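Local coordinates for endo-1,3-beta-glucanase, family GH16 (Zobellia galactanivorans, PDB 4CRQ), which probably hydrolyses internal beta-1,3-glucosidic bonds of laminarin through this calcium-binding GH16 catalytic module of a longer protein, at residues Pro17-Glu22 against Ala67-Gln72. The protein carries 1 engineered substitution. Numbering follows the deposited sequence.
Sequences PDWVFE and ARMKTQ. With ACT (acetate ion), chain F.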
loop_
_atom_site.group_PDB
_atom_site.type_symbol
_atom_site.label_atom_id
_atom_site.label_comp_id
_atom_site.label_asym_id
_atom_site.label_seq_id
_atom_site.Cartn_x
_atom_site.Cartn_y
_atom_site.Cartn_z
ATOM N N PRO A 17 11.434 -2.503 14.042
ATOM C CA PRO A 17 10.751 -1.851 15.184
ATOM C C PRO A 17 9.704 -0.776 14.810
ATOM O O PRO A 17 9.007 -0.273 15.736
ATOM C CB PRO A 17 11.921 -1.235 15.976
ATOM C CG PRO A 17 12.945 -0.952 14.939
ATOM C CD PRO A 17 12.828 -2.033 13.891
ATOM N N ASP A 18 9.595 -0.435 13.516
ATOM C CA ASP A 18 8.735 0.709 13.112
ATOM C C ASP A 18 7.350 0.350 12.593
ATOM O O ASP A 18 6.637 1.204 12.097
ATOM C CB ASP A 18 9.511 1.624 12.143
ATOM C CG ASP A 18 10.747 2.182 12.785
ATOM O OD1 ASP A 18 10.615 2.754 13.888
ATOM O OD2 ASP A 18 11.849 2.040 12.214
ATOM N N TRP A 19 6.976 -0.916 12.744
ATOM C CA TRP A 19 5.667 -1.375 12.292
ATOM C C TRP A 19 4.685 -1.678 13.388
ATOM O O TRP A 19 5.033 -2.285 14.404
ATOM C CB TRP A 19 5.839 -2.627 11.446
ATOM C CG TRP A 19 6.697 -2.427 10.222
ATOM C CD1 TRP A 19 8.052 -2.718 10.080
ATOM C CD2 TRP A 19 6.279 -1.887 8.910
ATOM N NE1 TRP A 19 8.487 -2.409 8.810
ATOM C CE2 TRP A 19 7.480 -1.904 8.061
ATOM C CE3 TRP A 19 5.067 -1.408 8.369
ATOM C CZ2 TRP A 19 7.455 -1.460 6.729
ATOM C CZ3 TRP A 19 5.057 -0.961 7.033
ATOM C CH2 TRP A 19 6.228 -0.990 6.231
ATOM N N VAL A 20 3.446 -1.252 13.154
ATOM C CA VAL A 20 2.269 -1.503 13.992
ATOM C C VAL A 20 1.355 -2.389 13.167
ATOM O O VAL A 20 1.156 -2.139 11.955
ATOM C CB VAL A 20 1.560 -0.167 14.355
ATOM C CG1 VAL A 20 0.213 -0.371 15.047
ATOM C CG2 VAL A 20 2.488 0.689 15.208
ATOM N N PHE A 21 0.779 -3.406 13.796
ATOM C CA PHE A 21 -0.113 -4.354 13.109
ATOM C C PHE A 21 -1.547 -4.005 13.410
ATOM O O PHE A 21 -1.895 -3.745 14.557
ATOM C CB PHE A 21 0.222 -5.778 13.551
ATOM C CG PHE A 21 1.617 -6.170 13.174
ATOM C CD1 PHE A 21 2.700 -5.851 14.022
ATOM C CD2 PHE A 21 1.873 -6.833 11.963
ATOM C CE1 PHE A 21 4.010 -6.190 13.676
ATOM C CE2 PHE A 21 3.192 -7.179 11.616
ATOM C CZ PHE A 21 4.257 -6.855 12.469
ATOM N N GLU A 22 -2.372 -3.996 12.371
ATOM C CA GLU A 22 -3.814 -3.758 12.523
ATOM C C GLU A 22 -4.531 -5.097 12.582
ATOM O O GLU A 22 -4.031 -6.101 12.061
ATOM C CB GLU A 22 -4.326 -2.844 11.415
ATOM C CG GLU A 22 -3.785 -1.435 11.622
ATOM C CD GLU A 22 -4.224 -0.476 10.565
ATOM O OE1 GLU A 22 -3.766 -0.597 9.427
ATOM O OE2 GLU A 22 -5.034 0.417 10.909
ATOM N N ALA A 67 -2.841 -9.823 6.749
ATOM C CA ALA A 67 -2.181 -8.842 7.601
ATOM C C ALA A 67 -2.161 -7.468 6.970
ATOM O O ALA A 67 -2.180 -7.338 5.752
ATOM C CB ALA A 67 -0.758 -9.272 7.925
ATOM N N ARG A 68 -2.143 -6.458 7.833
ATOM C CA ARG A 68 -2.051 -5.055 7.468
ATOM C C ARG A 68 -1.136 -4.404 8.501
ATOM O O ARG A 68 -1.370 -4.517 9.711
ATOM C CB ARG A 68 -3.439 -4.390 7.438
ATOM C CG ARG A 68 -3.402 -2.872 7.213
ATOM C CD ARG A 68 -4.800 -2.358 6.869
ATOM N NE ARG A 68 -4.929 -0.902 7.033
ATOM C CZ ARG A 68 -5.822 -0.132 6.389
ATOM N NH1 ARG A 68 -6.658 -0.668 5.486
ATOM N NH2 ARG A 68 -5.861 1.171 6.636
ATOM N N MET A 69 -0.095 -3.726 8.013
ATOM C CA MET A 69 0.939 -3.129 8.852
ATOM C C MET A 69 1.168 -1.684 8.477
ATOM O O MET A 69 1.043 -1.346 7.315
ATOM C CB MET A 69 2.245 -3.859 8.567
ATOM C CG MET A 69 2.274 -5.328 8.855
ATOM S SD MET A 69 3.635 -6.101 7.954
ATOM C CE MET A 69 5.128 -5.372 8.676
ATOM N N LYS A 70 1.519 -0.830 9.437
ATOM C CA LYS A 70 1.737 0.595 9.167
ATOM C C LYS A 70 2.864 1.111 10.034
ATOM O O LYS A 70 3.130 0.524 11.088
ATOM C CB LYS A 70 0.408 1.377 9.397
ATOM C CG LYS A 70 -0.082 1.300 10.843
ATOM C CD LYS A 70 -1.427 1.980 11.084
ATOM C CE LYS A 70 -1.850 1.817 12.537
ATOM N NZ LYS A 70 -3.117 2.552 12.827
ATOM N N THR A 71 3.506 2.202 9.595
ATOM C CA THR A 71 4.560 2.822 10.392
ATOM C C THR A 71 4.008 4.015 11.192
ATOM O O THR A 71 4.790 4.770 11.783
ATOM C CB THR A 71 5.759 3.277 9.522
ATOM O OG1 THR A 71 5.366 4.341 8.650
ATOM C CG2 THR A 71 6.307 2.125 8.702
ATOM N N GLN A 72 2.680 4.199 11.199
ATOM C CA GLN A 72 2.053 5.317 11.931
ATOM C C GLN A 72 2.560 5.469 13.372
ATOM O O GLN A 72 2.548 4.480 14.123
ATOM C CB GLN A 72 0.527 5.198 11.879
ATOM C CG GLN A 72 -0.213 6.348 12.556
ATOM C CD GLN A 72 -1.709 6.187 12.433
ATOM O OE1 GLN A 72 -2.210 5.064 12.305
ATOM N NE2 GLN A 72 -2.438 7.304 12.464
HETATM C C ACT F . -5.201 3.482 9.767
HETATM O O ACT F . -5.025 2.340 9.292
HETATM O OXT ACT F . -5.124 3.800 10.987
HETATM C CH3 ACT F . -5.531 4.534 8.785
HETATM O O HOH W 1 -2.079 -7.569 10.641
#
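Val20 and Lys70 form an antiparallel hydrogen-bonded pair where the short strand 20-22 adds to strand 62-70, in the beta-sandwich (jelly-roll) fold of a family GH16 catalytic module. Val20 N gives a nearly straight bond to Lys70 O (2.7 Å, 168° at the hydrogen), and Lys70 N returns one to Val20 O. Phe21 and Met69 follow as a non-hydrogen-bonded pair, with strand 196-204 on the other side of Met69 and Thr71.

The apolar contacts centre on Trp19, its ring held between two methyl groups. Met69 CE lies over one face, 3.9 Å from the centroid of the five-membered ring; Thr71 CG2 covers the opposite face, 3.7 Å from the centroid of the six-membered ring. Met69 reaches over the indole because its chain bends at the last torsion (chi3 65°), while its CG packs 3.4 Å from Phe21 CE2. Met69 SD makes oblique Met-aromatic contacts with the Trp19 and Phe21 rings. Trp19 NE1 hydrogen-bonds to Asp9 OD2, outside the two segments.

On the face bearing Val20, Glu22 joins Arg68 and Lys70 in a salt-bridge network. Arg68, extended from CG to NE, brings NE 2.7 Å from Glu22 OE1, approaching from above the carboxylate plane; the two flat groups are 64° apart. With an alanine at Arg68, Glu22 OE1 would probably lose this charged mate and the carboxylate be freer to turn. An acetate, probably from the crystallisation liquor, bridges the two basic side chains, accepting from Arg68 NH2 through O and from Lys70 NZ through OXT. Lys70 NZ makes a weak salt bridge to Glu22 OE2, but donates to Gln72 OE1 at 2.7 Å, nearly in line with that amide's C=O bond.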